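Local structure of isocitrate dehydrogenase [NAD] subunit 2 (Saccharomyces cerevisiae, 3BLX) at residues B[44-49]-B[349-354]; B[51-56]-B[303-308]; B[118-121]-B[127-130]; B[203-208]-B[214-219]; B[262-267]-B[335-340]. The protein catalyses the NAD+-dependent oxidative decarboxylation of isocitrate to 2-oxoglutarate in the mitochondrial citric acid cycle, together with subunit 1, and also binds mitochondrial mRNA leaders. All blocks are in the same frame, centred on the assembly; numbering follows the deposited sequence.

Interaction 1 of 5, residues B[44-49]-B[349-354]; sequences FSAANV and AVIKRL
Apolar contact between methyl groups joins Ala46 and Ala47 to Ile351 and the C-terminal Leu354. Ala46 CB faces the second segment and has two partners: Ile351 CG2 lies 3.5 Å from it, and Leu354 CD2 lies 3.8 Å from the same methyl. Ala47 CB sits against the fork of the leucine, 3.4 Å from Leu354 CD2 and 3.6 Å from Leu354 CD1. With CG turned opposite the backbone N of Leu354 (chi1 171°), the isobutyl group extends from the chain end to the two alanines, and its CD2 also rests against the carbonyl group of Ala46. With an alanine at the chain end in place of the leucine, a gap is likely to open beside Ala46 and Ala47, leaving the Ile351 methyls on Ala46 as the main side-chain link between the segments.

Backbone hydrogen bonds act within the first segment and shape the surface that Leu354 meets. Asn48 N donates to Ser45 O at 2.9 Å and Val49 N to Phe44 O at 3.1 Å, while Asn48 takes a positive phi. Around this pair of helix ends, helix 312-326 supplies further cover, with Gln317 against Ala47 and Ile326 against Val350. The bond pattern is a Schellman motif with Asn48 as its C-prime residue. The contact joins the Schellman-closed end of helix 33-45 to the chain terminus beyond helix 343-352.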
# COMPACT_ATOMS: atom_id res chain seq x y z
N PHE B 44 -6.26 -57.86 -30.29
CA PHE B 44 -5.32 -58.78 -29.65
C PHE B 44 -5.92 -60.18 -29.63
O PHE B 44 -5.20 -61.18 -29.72
CB PHE B 44 -4.97 -58.30 -28.22
CG PHE B 44 -3.64 -57.56 -28.13
CD1 PHE B 44 -3.30 -56.58 -29.05
CD2 PHE B 44 -2.74 -57.84 -27.12
CE1 PHE B 44 -2.10 -55.91 -28.97
CE2 PHE B 44 -1.53 -57.17 -27.04
CZ PHE B 44 -1.22 -56.20 -27.97
N SER B 45 -7.25 -60.25 -29.53
CA SER B 45 -7.96 -61.52 -29.62
C SER B 45 -7.99 -62.00 -31.07
O SER B 45 -7.68 -63.15 -31.36
CB SER B 45 -9.38 -61.40 -29.06
OG SER B 45 -9.98 -62.67 -28.86
N ALA B 46 -8.33 -61.08 -31.98
CA ALA B 46 -8.42 -61.39 -33.41
C ALA B 46 -7.10 -61.78 -34.08
O ALA B 46 -7.10 -62.37 -35.16
CB ALA B 46 -9.05 -60.22 -34.16
N ALA B 47 -5.97 -61.45 -33.46
CA ALA B 47 -4.67 -61.85 -34.01
C ALA B 47 -4.10 -62.99 -33.19
O ALA B 47 -2.96 -63.41 -33.38
CB ALA B 47 -3.71 -60.68 -34.00
N ASN B 48 -4.93 -63.48 -32.26
CA ASN B 48 -4.56 -64.55 -31.34
C ASN B 48 -3.18 -64.35 -30.74
O ASN B 48 -2.21 -64.94 -31.20
CB ASN B 48 -4.67 -65.92 -32.02
CG ASN B 48 -6.11 -66.44 -32.06
OD1 ASN B 48 -6.82 -66.42 -31.05
ND2 ASN B 48 -6.54 -66.91 -33.23
N VAL B 49 -3.11 -63.48 -29.73
CA VAL B 49 -1.88 -63.26 -28.99
C VAL B 49 -2.05 -63.81 -27.56
O VAL B 49 -3.13 -63.71 -26.97
CB VAL B 49 -1.47 -61.76 -28.97
CG1 VAL B 49 -1.52 -61.18 -30.35
CG2 VAL B 49 -2.37 -60.96 -28.06
N ALA B 349 -11.45 -52.70 -39.62
CA ALA B 349 -10.71 -52.35 -40.83
C ALA B 349 -9.27 -52.78 -40.68
O ALA B 349 -8.60 -53.11 -41.65
CB ALA B 349 -10.80 -50.87 -41.11
N VAL B 350 -8.79 -52.76 -39.43
CA VAL B 350 -7.45 -53.20 -39.09
C VAL B 350 -7.42 -54.71 -38.99
O VAL B 350 -6.46 -55.34 -39.43
CB VAL B 350 -6.97 -52.56 -37.75
CG1 VAL B 350 -5.88 -53.40 -37.07
CG2 VAL B 350 -6.49 -51.13 -37.97
N ILE B 351 -8.46 -55.30 -38.42
CA ILE B 351 -8.54 -56.75 -38.30
C ILE B 351 -8.58 -57.39 -39.70
O ILE B 351 -8.19 -58.55 -39.88
CB ILE B 351 -9.76 -57.23 -37.46
CG1 ILE B 351 -9.84 -56.48 -36.13
CG2 ILE B 351 -9.70 -58.73 -37.21
CD1 ILE B 351 -11.05 -56.84 -35.29
N LYS B 352 -9.06 -56.61 -40.68
CA LYS B 352 -9.11 -57.03 -42.08
C LYS B 352 -7.72 -57.43 -42.57
O LYS B 352 -7.49 -58.58 -42.93
CB LYS B 352 -9.66 -55.91 -42.98
CG LYS B 352 -11.16 -55.65 -42.88
CD LYS B 352 -11.97 -56.93 -43.09
CE LYS B 352 -13.46 -56.69 -42.89
NZ LYS B 352 -14.25 -57.96 -43.02
N ARG B 353 -6.80 -56.46 -42.58
CA ARG B 353 -5.43 -56.71 -43.02
C ARG B 353 -4.54 -57.23 -41.89
O ARG B 353 -3.32 -57.22 -41.98
CB ARG B 353 -4.83 -55.47 -43.67
CG ARG B 353 -5.22 -54.17 -43.04
CD ARG B 353 -6.53 -53.62 -43.61
NE ARG B 353 -6.31 -52.61 -44.64
CZ ARG B 353 -7.25 -51.82 -45.15
NH1 ARG B 353 -8.51 -51.91 -44.73
NH2 ARG B 353 -6.94 -50.93 -46.09
N LEU B 354 -5.17 -57.70 -40.82
CA LEU B 354 -4.46 -58.15 -39.63
C LEU B 354 -3.46 -59.27 -39.91
O LEU B 354 -2.43 -59.41 -39.25
CB LEU B 354 -5.47 -58.59 -38.56
CG LEU B 354 -4.86 -59.28 -37.34
CD1 LEU B 354 -3.91 -58.33 -36.66
CD2 LEU B 354 -5.96 -59.73 -36.40
OXT LEU B 354 -3.65 -60.08 -40.81

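Interaction 2 of 5, residues B[51-56]-B[303-308]; sequences IEWESC and VMMLNH
Ile51 reaches its terminal methyl over to Leu306 on helix 296-309, with CD1 of Ile51 3.7 Å from CD1 of Leu306; the two side chains meet at a slant, touching at one methyl each. The branches of Ile51 divide the work. While CG1 leads toward the helix, CG2 lies over one face of the Trp53 indole, 3.6 Å above its plane and displaced toward the rim. Met305 comes to the same indole from the side: its CE stands near the ring plane at the edge, 4.4 Å from Trp53 CH2. The methionine is stretched out to CG and SD (chi1 -174°, chi2 -173°) before it bends at the sulfur, which carries the methyl across from the helix. The contact between the segments is thus wholly apolar, and mostly buried. Phe44 packs on Ile51, Trp53 and Leu306, and the Phe26 ring meets Trp53 edge-to-face. Ala315 and Ile318 of helix 312-326 also pack on Leu306. Strand 51-52 runs parallel to strand 22-23 with helix 33-45 between them in the chain, so helix 296-309 packs here against the closing strand of a small beta-alpha-beta unit.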
# COMPACT_ATOMS: atom_id res chain seq x y z
N ILE B 51 -2.17 -63.44 -24.42
CA ILE B 51 -2.36 -62.45 -23.36
C ILE B 51 -3.77 -62.43 -22.77
O ILE B 51 -4.77 -62.37 -23.50
CB ILE B 51 -1.99 -61.02 -23.88
CG1 ILE B 51 -0.52 -60.95 -24.27
CG2 ILE B 51 -2.32 -59.96 -22.83
CD1 ILE B 51 -0.17 -59.72 -25.04
N GLU B 52 -3.84 -62.50 -21.45
CA GLU B 52 -5.08 -62.29 -20.71
C GLU B 52 -4.95 -61.00 -19.90
O GLU B 52 -3.95 -60.79 -19.20
CB GLU B 52 -5.36 -63.49 -19.79
CG GLU B 52 -4.25 -63.76 -18.79
CD GLU B 52 -4.46 -65.04 -18.00
OE1 GLU B 52 -4.85 -66.07 -18.60
OE2 GLU B 52 -4.21 -65.01 -16.78
N TRP B 53 -5.96 -60.14 -19.99
CA TRP B 53 -5.93 -58.85 -19.31
C TRP B 53 -6.21 -58.93 -17.81
O TRP B 53 -6.26 -60.01 -17.23
CB TRP B 53 -6.90 -57.92 -19.99
CG TRP B 53 -6.64 -57.81 -21.47
CD1 TRP B 53 -7.48 -58.16 -22.48
CD2 TRP B 53 -5.44 -57.32 -22.10
NE1 TRP B 53 -6.89 -57.91 -23.70
CE2 TRP B 53 -5.64 -57.39 -23.49
CE3 TRP B 53 -4.22 -56.81 -21.61
CZ2 TRP B 53 -4.68 -56.98 -24.40
CZ3 TRP B 53 -3.27 -56.41 -22.53
CH2 TRP B 53 -3.50 -56.49 -23.90
N GLU B 54 -6.40 -57.78 -17.17
CA GLU B 54 -6.59 -57.72 -15.73
C GLU B 54 -6.80 -56.28 -15.29
O GLU B 54 -6.08 -55.77 -14.44
CB GLU B 54 -5.38 -58.31 -15.00
CG GLU B 54 -5.57 -58.53 -13.50
CD GLU B 54 -4.45 -59.34 -12.85
OE1 GLU B 54 -3.68 -60.01 -13.58
OE2 GLU B 54 -4.33 -59.32 -11.60
N SER B 55 -7.80 -55.62 -15.86
CA SER B 55 -8.00 -54.19 -15.66
C SER B 55 -7.81 -53.72 -14.22
O SER B 55 -8.44 -54.25 -13.31
CB SER B 55 -9.36 -53.76 -16.20
OG SER B 55 -10.35 -54.73 -15.92
N CYS B 56 -6.93 -52.74 -14.03
CA CYS B 56 -6.63 -52.16 -12.72
C CYS B 56 -7.25 -50.79 -12.56
O CYS B 56 -7.47 -50.08 -13.54
CB CYS B 56 -5.13 -52.01 -12.53
SG CYS B 56 -4.16 -53.51 -12.73
N VAL B 303 2.27 -52.47 -29.51
CA VAL B 303 3.42 -52.94 -30.25
C VAL B 303 4.68 -52.85 -29.40
O VAL B 303 5.43 -53.82 -29.28
CB VAL B 303 3.65 -52.12 -31.50
CG1 VAL B 303 4.82 -52.67 -32.26
CG2 VAL B 303 2.42 -52.13 -32.35
N MET B 304 4.92 -51.67 -28.82
CA MET B 304 6.10 -51.48 -27.99
C MET B 304 6.12 -52.46 -26.82
O MET B 304 7.18 -52.94 -26.42
CB MET B 304 6.17 -50.06 -27.45
CG MET B 304 6.33 -48.96 -28.48
SD MET B 304 6.57 -47.32 -27.72
CE MET B 304 8.26 -47.50 -27.17
N MET B 305 4.94 -52.72 -26.27
CA MET B 305 4.79 -53.66 -25.16
C MET B 305 5.09 -55.10 -25.61
O MET B 305 5.87 -55.82 -24.96
CB MET B 305 3.40 -53.55 -24.57
CG MET B 305 3.21 -54.38 -23.32
SD MET B 305 1.53 -54.40 -22.73
CE MET B 305 0.62 -54.92 -24.20
N LEU B 306 4.48 -55.53 -26.71
CA LEU B 306 4.77 -56.84 -27.30
C LEU B 306 6.27 -57.02 -27.45
O LEU B 306 6.86 -57.92 -26.86
CB LEU B 306 4.06 -56.99 -28.65
CG LEU B 306 2.68 -57.68 -28.73
CD1 LEU B 306 2.00 -57.84 -27.38
CD2 LEU B 306 1.76 -56.97 -29.72
N ASN B 307 6.89 -56.13 -28.22
CA ASN B 307 8.34 -56.14 -28.42
C ASN B 307 9.14 -56.18 -27.12
O ASN B 307 10.25 -56.67 -27.10
CB ASN B 307 8.79 -54.93 -29.24
CG ASN B 307 8.58 -55.13 -30.72
OD1 ASN B 307 8.87 -56.19 -31.27
ND2 ASN B 307 8.06 -54.10 -31.40
N HIS B 308 8.58 -55.67 -26.04
CA HIS B 308 9.31 -55.65 -24.78
C HIS B 308 9.18 -57.03 -24.12
O HIS B 308 10.02 -57.42 -23.28
CB HIS B 308 8.82 -54.51 -23.89
CG HIS B 308 9.39 -54.52 -22.50
ND1 HIS B 308 8.60 -54.69 -21.38
CD2 HIS B 308 10.65 -54.39 -22.05
CE1 HIS B 308 9.36 -54.67 -20.29
NE2 HIS B 308 10.61 -54.48 -20.68

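Interaction 3 of 5, residues B[118-121]-B[127-130]; sequences SIEG and ENVD
Ser118 and Val129 pair across the base of the long connection of a beta hairpin, just beyond the antiparallel strands 109-117 and 130-136. This is the close-knit part of the contact. Ser118 N donates to Val129 O at 2.9 Å with an N-H...O angle of 163°. In a regular hydrogen-bonded antiparallel pair the return bond would go to the carbonyl of the same residue; here the hydroxyl of the serine takes that role, receiving a weak bond from Val129 N to Ser118 OG at 3.4 Å. The side chain of Ser118 points toward the other segment, and chi1 of -79° sets OG opposite the carbonyl carbon, so that the oxygen hangs over the Asn128-Val129 backbone. The CA atoms of Ser118 and Val129 are 5.4 Å apart at this point. Val129 is buried, and its side chain leans on Pro232, which ties the hairpin base to a neighbouring loop; the side chain of Val129 lies about 11 Å from that of Arg114, a substrate-binding residue by similarity.

Toward solvent the two sides diverge. Glu120 and Asn128 are both exposed; Asn128 has a positive phi (62°), and its CB turns away from the first segment, although its amide swings back. Even so, the carboxylate and the carboxamide stop short of a bond, with Glu120 OE2 4.4 Å from Asn128 ND2. Nearer the base, Ser118 OG stands 3.7 Å from Asn128 N.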
# COMPACT_ATOMS: atom_id res chain seq x y z
N SER B 118 6.75 -40.88 -38.94
CA SER B 118 5.78 -40.55 -39.98
C SER B 118 4.96 -41.79 -40.36
O SER B 118 5.45 -42.93 -40.23
CB SER B 118 6.48 -40.00 -41.21
OG SER B 118 6.84 -38.65 -41.01
N ILE B 119 3.72 -41.57 -40.80
CA ILE B 119 2.86 -42.66 -41.27
C ILE B 119 2.93 -42.72 -42.79
O ILE B 119 2.64 -41.73 -43.47
CB ILE B 119 1.40 -42.48 -40.83
CG1 ILE B 119 1.27 -42.48 -39.30
CG2 ILE B 119 0.53 -43.57 -41.45
CD1 ILE B 119 1.89 -43.72 -38.61
N GLU B 120 3.33 -43.87 -43.32
CA GLU B 120 3.42 -44.08 -44.77
C GLU B 120 2.05 -43.97 -45.43
O GLU B 120 1.10 -44.63 -45.03
CB GLU B 120 4.05 -45.44 -45.10
CG GLU B 120 5.56 -45.47 -44.95
CD GLU B 120 6.23 -44.36 -45.73
OE1 GLU B 120 5.70 -43.97 -46.80
OE2 GLU B 120 7.30 -43.87 -45.28
N GLY B 121 1.97 -43.12 -46.45
CA GLY B 121 0.72 -42.89 -47.14
C GLY B 121 -0.16 -41.77 -46.58
O GLY B 121 -1.16 -41.39 -47.19
N GLU B 127 8.12 -34.95 -43.59
CA GLU B 127 8.18 -36.30 -44.14
C GLU B 127 9.43 -37.06 -43.77
O GLU B 127 10.49 -36.49 -43.54
CB GLU B 127 8.05 -36.26 -45.67
CG GLU B 127 6.86 -35.45 -46.14
CD GLU B 127 6.51 -35.70 -47.58
OE1 GLU B 127 7.32 -36.34 -48.28
OE2 GLU B 127 5.41 -35.26 -48.01
N ASN B 128 9.29 -38.38 -43.73
CA ASN B 128 10.42 -39.27 -43.49
C ASN B 128 11.07 -39.08 -42.15
O ASN B 128 12.27 -39.27 -41.99
CB ASN B 128 11.47 -39.15 -44.59
CG ASN B 128 10.99 -39.73 -45.90
OD1 ASN B 128 11.01 -39.04 -46.92
ND2 ASN B 128 10.53 -40.99 -45.88
N VAL B 129 10.26 -38.71 -41.17
CA VAL B 129 10.77 -38.59 -39.82
C VAL B 129 10.64 -39.92 -39.08
O VAL B 129 9.60 -40.55 -39.08
CB VAL B 129 10.15 -37.37 -39.06
CG1 VAL B 129 9.04 -36.75 -39.84
CG2 VAL B 129 9.69 -37.75 -37.67
N ASP B 130 11.73 -40.37 -38.47
CA ASP B 130 11.69 -41.56 -37.64
C ASP B 130 12.62 -41.35 -36.44
O ASP B 130 13.77 -41.78 -36.44
CB ASP B 130 12.06 -42.81 -38.46
CG ASP B 130 11.86 -44.09 -37.67
OD1 ASP B 130 11.58 -44.00 -36.45
OD2 ASP B 130 12.00 -45.19 -38.27

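Interaction 4 of 5, residues B[203-208]-B[214-219]; sequences VAKELS and LTLETE
The peptide joining Ala204 to Lys205 is covered on one face by CD2 of Leu216. Leu216 CD2 is 3.6 Å from Ala204 C and 3.9 Å from Lys205 N, displaced toward the carbonyl oxygen. This is the packing of a beta-alpha-beta unit, in which strand 183-188 leads through helix 195-208 to strand 215-220 and the helix packs on the sheet. Helix 203-208 runs back nearly antiparallel to strand 215-219, 165° between their directions, with the two axes 9.3 Å apart at closest approach.

Leu216 carries the contact. Its CG lies opposite the backbone N (chi1 176°), which lifts the isobutyl group from the strand toward the helix. There Leu216 CD2 meets Ala204 CB at 4.0 Å, the aliphatic start of Lys205 and Ser208. The long Lys205 chain passes Leu216 at about a right angle, fully extended toward solvent. Behind the leucine, Val184 and Val186 of the adjacent parallel strand 183-188 fill in, and Ala204 also touches Val186. Strand 215-220 is the outermost on this side within the chain, and its Glu217 forms a salt bridge with Arg183 of strand 183-188. At the end of the helix, where Ser208 and Leu216 bring their CA atoms to 6.4 Å, Ser208 OG lies 3.6 Å from Leu216 CB.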
# COMPACT_ATOMS: atom_id res chain seq x y z
N VAL B 203 29.36 -39.22 -17.97
CA VAL B 203 28.80 -40.53 -17.69
C VAL B 203 28.56 -41.28 -19.00
O VAL B 203 28.70 -42.50 -19.07
CB VAL B 203 27.49 -40.36 -16.91
CG1 VAL B 203 26.58 -41.55 -17.10
CG2 VAL B 203 27.78 -40.16 -15.46
N ALA B 204 28.20 -40.55 -20.05
CA ALA B 204 27.97 -41.12 -21.36
C ALA B 204 29.27 -41.60 -22.00
O ALA B 204 29.28 -42.62 -22.69
CB ALA B 204 27.29 -40.10 -22.26
N LYS B 205 30.35 -40.86 -21.79
CA LYS B 205 31.65 -41.21 -22.35
C LYS B 205 32.27 -42.44 -21.68
O LYS B 205 33.02 -43.19 -22.30
CB LYS B 205 32.59 -40.01 -22.30
CG LYS B 205 32.21 -38.91 -23.28
CD LYS B 205 33.20 -37.76 -23.22
CE LYS B 205 32.90 -36.72 -24.29
NZ LYS B 205 33.93 -35.65 -24.36
N GLU B 206 31.92 -42.65 -20.41
CA GLU B 206 32.43 -43.76 -19.61
C GLU B 206 31.79 -45.06 -20.05
O GLU B 206 32.40 -46.12 -19.99
CB GLU B 206 32.09 -43.54 -18.14
CG GLU B 206 33.10 -44.06 -17.15
CD GLU B 206 34.32 -43.15 -17.02
OE1 GLU B 206 34.15 -41.93 -16.79
OE2 GLU B 206 35.45 -43.67 -17.15
N LEU B 207 30.53 -44.96 -20.48
CA LEU B 207 29.77 -46.12 -20.91
C LEU B 207 30.05 -46.40 -22.37
O LEU B 207 29.77 -47.49 -22.85
CB LEU B 207 28.28 -45.86 -20.74
CG LEU B 207 27.81 -45.62 -19.32
CD1 LEU B 207 26.30 -45.43 -19.30
CD2 LEU B 207 28.23 -46.78 -18.42
N SER B 208 30.59 -45.41 -23.06
CA SER B 208 30.87 -45.48 -24.49
C SER B 208 31.74 -46.70 -24.83
O SER B 208 31.57 -47.33 -25.88
CB SER B 208 31.53 -44.17 -24.94
OG SER B 208 31.65 -44.09 -26.34
N LEU B 214 28.54 -49.28 -30.93
CA LEU B 214 27.76 -48.06 -31.01
C LEU B 214 28.64 -46.82 -31.02
O LEU B 214 29.64 -46.75 -30.30
CB LEU B 214 26.80 -48.02 -29.84
CG LEU B 214 25.39 -48.56 -30.08
CD1 LEU B 214 25.27 -49.25 -31.40
CD2 LEU B 214 25.02 -49.48 -28.97
N THR B 215 28.27 -45.85 -31.85
CA THR B 215 28.96 -44.57 -31.91
C THR B 215 28.26 -43.54 -31.02
O THR B 215 27.08 -43.25 -31.18
CB THR B 215 28.97 -44.03 -33.34
OG1 THR B 215 29.38 -45.06 -34.24
CG2 THR B 215 29.92 -42.84 -33.47
N LEU B 216 29.00 -42.98 -30.07
CA LEU B 216 28.51 -41.89 -29.24
C LEU B 216 28.85 -40.52 -29.81
O LEU B 216 30.02 -40.17 -29.93
CB LEU B 216 29.08 -41.99 -27.82
CG LEU B 216 28.72 -40.84 -26.88
CD1 LEU B 216 27.22 -40.85 -26.69
CD2 LEU B 216 29.41 -40.95 -25.53
N GLU B 217 27.84 -39.74 -30.16
CA GLU B 217 28.05 -38.32 -30.47
C GLU B 217 27.40 -37.50 -29.38
O GLU B 217 26.41 -37.93 -28.77
CB GLU B 217 27.45 -37.94 -31.82
CG GLU B 217 27.80 -38.91 -32.94
CD GLU B 217 27.23 -38.49 -34.29
OE1 GLU B 217 26.57 -37.42 -34.35
OE2 GLU B 217 27.44 -39.22 -35.28
N THR B 218 27.94 -36.31 -29.14
CA THR B 218 27.28 -35.34 -28.26
C THR B 218 26.84 -34.13 -29.08
O THR B 218 27.52 -33.74 -30.04
CB THR B 218 28.18 -34.88 -27.09
OG1 THR B 218 29.29 -34.13 -27.59
CG2 THR B 218 28.67 -36.09 -26.27
N GLU B 219 25.71 -33.53 -28.71
CA GLU B 219 25.24 -32.38 -29.46
C GLU B 219 24.57 -31.32 -28.58
O GLU B 219 23.83 -31.67 -27.66
CB GLU B 219 24.28 -32.86 -30.55
CG GLU B 219 24.26 -31.99 -31.79
CD GLU B 219 23.69 -32.74 -32.99
OE1 GLU B 219 22.99 -33.77 -32.80
OE2 GLU B 219 23.95 -32.31 -34.14

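Interaction 5 of 5, residues B[262-267]-B[335-340]; sequences LGLTPS and GDLAGT
The turn that leads into strand 266-271 meets here the irregular loop between helices 312-326 and 343-352, through Leu264 on one side and Leu337 on the other. Leu337 CD2 lodges against both methyls of its partner, 3.9 Å from Leu264 CD1 and 4.0 Å from Leu264 CD2. CG of each leucine lies opposite the carbonyl carbon and beside the backbone N (chi1 -42° in Leu264, -50° in Leu337), and the ends of both side chains come closer to each other than their first bonds suggest. Asp336 adds a peripheral touch, its OD2 4.4 Å from Leu264 CD2; that oxygen accepts a hydrogen bond from Asn294 ND2, and Asn294 also packs on Leu264. The turn itself is tied by Thr265 N to Leu262 O at 3.2 Å. The contact is small and lies at the surface, with the side chain of Leu264 about 10 Å from that of Arg114, a substrate-binding residue by similarity. Phe122 packs on Leu337 from a nearby loop. Beneath the turn, Pro266 rests on helix 296-309 and Leu262 on Ser255 of helix 244-258, while Leu262 also meets Met221 of a neighbouring subunit 1 chain.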
# COMPACT_ATOMS: atom_id res chain seq x y z
N LEU B 262 0.09 -34.73 -30.37
CA LEU B 262 0.38 -35.95 -29.59
C LEU B 262 -0.53 -37.13 -29.95
O LEU B 262 -0.41 -38.21 -29.34
CB LEU B 262 0.29 -35.67 -28.09
CG LEU B 262 1.19 -34.63 -27.43
CD1 LEU B 262 2.61 -34.69 -27.95
CD2 LEU B 262 0.62 -33.23 -27.61
N GLY B 263 -1.41 -36.92 -30.93
CA GLY B 263 -2.47 -37.85 -31.26
C GLY B 263 -2.06 -39.25 -31.67
O GLY B 263 -2.78 -40.21 -31.43
N LEU B 264 -0.89 -39.37 -32.28
CA LEU B 264 -0.46 -40.66 -32.79
C LEU B 264 0.78 -41.18 -32.08
O LEU B 264 1.48 -42.05 -32.60
CB LEU B 264 -0.23 -40.58 -34.31
CG LEU B 264 -1.30 -39.78 -35.06
CD1 LEU B 264 -0.90 -39.56 -36.50
CD2 LEU B 264 -2.66 -40.45 -34.95
N THR B 265 1.03 -40.67 -30.89
CA THR B 265 2.30 -40.93 -30.22
C THR B 265 2.22 -41.94 -29.08
O THR B 265 1.47 -41.76 -28.10
CB THR B 265 2.92 -39.63 -29.70
OG1 THR B 265 3.03 -38.68 -30.78
CG2 THR B 265 4.29 -39.90 -29.11
N PRO B 266 3.02 -43.01 -29.19
CA PRO B 266 3.23 -44.06 -28.20
C PRO B 266 4.33 -43.64 -27.24
O PRO B 266 5.15 -42.79 -27.58
CB PRO B 266 3.75 -45.24 -29.04
CG PRO B 266 3.94 -44.72 -30.42
CD PRO B 266 3.79 -43.24 -30.42
N SER B 267 4.35 -44.25 -26.06
CA SER B 267 5.39 -43.97 -25.10
C SER B 267 5.55 -45.15 -24.18
O SER B 267 4.60 -45.91 -23.93
CB SER B 267 5.08 -42.69 -24.30
OG SER B 267 4.44 -42.98 -23.07
N GLY B 335 -11.73 -38.61 -37.35
CA GLY B 335 -11.98 -37.17 -37.43
C GLY B 335 -10.75 -36.29 -37.26
O GLY B 335 -10.67 -35.19 -37.83
N ASP B 336 -9.80 -36.76 -36.46
CA ASP B 336 -8.58 -36.02 -36.16
C ASP B 336 -7.63 -35.93 -37.37
O ASP B 336 -6.98 -34.91 -37.59
CB ASP B 336 -7.87 -36.62 -34.95
CG ASP B 336 -7.82 -38.16 -34.98
OD1 ASP B 336 -8.89 -38.80 -34.85
OD2 ASP B 336 -6.71 -38.72 -35.13
N LEU B 337 -7.58 -37.02 -38.14
CA LEU B 337 -6.73 -37.10 -39.33
C LEU B 337 -7.50 -36.75 -40.61
O LEU B 337 -7.23 -37.33 -41.68
CB LEU B 337 -6.15 -38.50 -39.46
CG LEU B 337 -5.48 -39.11 -38.23
CD1 LEU B 337 -4.92 -40.48 -38.58
CD2 LEU B 337 -4.39 -38.19 -37.69
N ALA B 338 -8.45 -35.82 -40.51
CA ALA B 338 -9.36 -35.50 -41.62
C ALA B 338 -9.84 -36.77 -42.31
O ALA B 338 -9.70 -36.94 -43.53
CB ALA B 338 -8.68 -34.56 -42.62
N GLY B 339 -10.40 -37.68 -41.51
CA GLY B 339 -10.93 -38.94 -41.99
C GLY B 339 -12.41 -39.03 -41.69
O GLY B 339 -13.03 -38.08 -41.21
N THR B 340 -13.00 -40.19 -41.96
CA THR B 340 -14.45 -40.33 -41.86
C THR B 340 -14.84 -41.54 -41.03
O THR B 340 -15.99 -41.66 -40.60
CB THR B 340 -15.08 -40.45 -43.26
OG1 THR B 340 -14.47 -41.53 -43.97
CG2 THR B 340 -14.89 -39.14 -44.05

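How the interactions relate
Interaction 2 is the buried contact of the set, and interactions 3 and 5 lie at the surface; 1 and 4 are intermediate. Interactions 1 and 2 are continuous: Phe44 of the helix end in 1 joins the apolar cluster of 2. Interaction 2 also touches 5, where Met304 SD meets Pro266 CB, so helix 296-309 serves both. Interaction 4 stands apart, its centre about 41 Å from that of 1, though it reaches the same large sheet as 5. Methyl packing dominates everywhere except in interaction 3, where hydrogen bonds at the hairpin base take over, about 14 Å between centres from interaction 5.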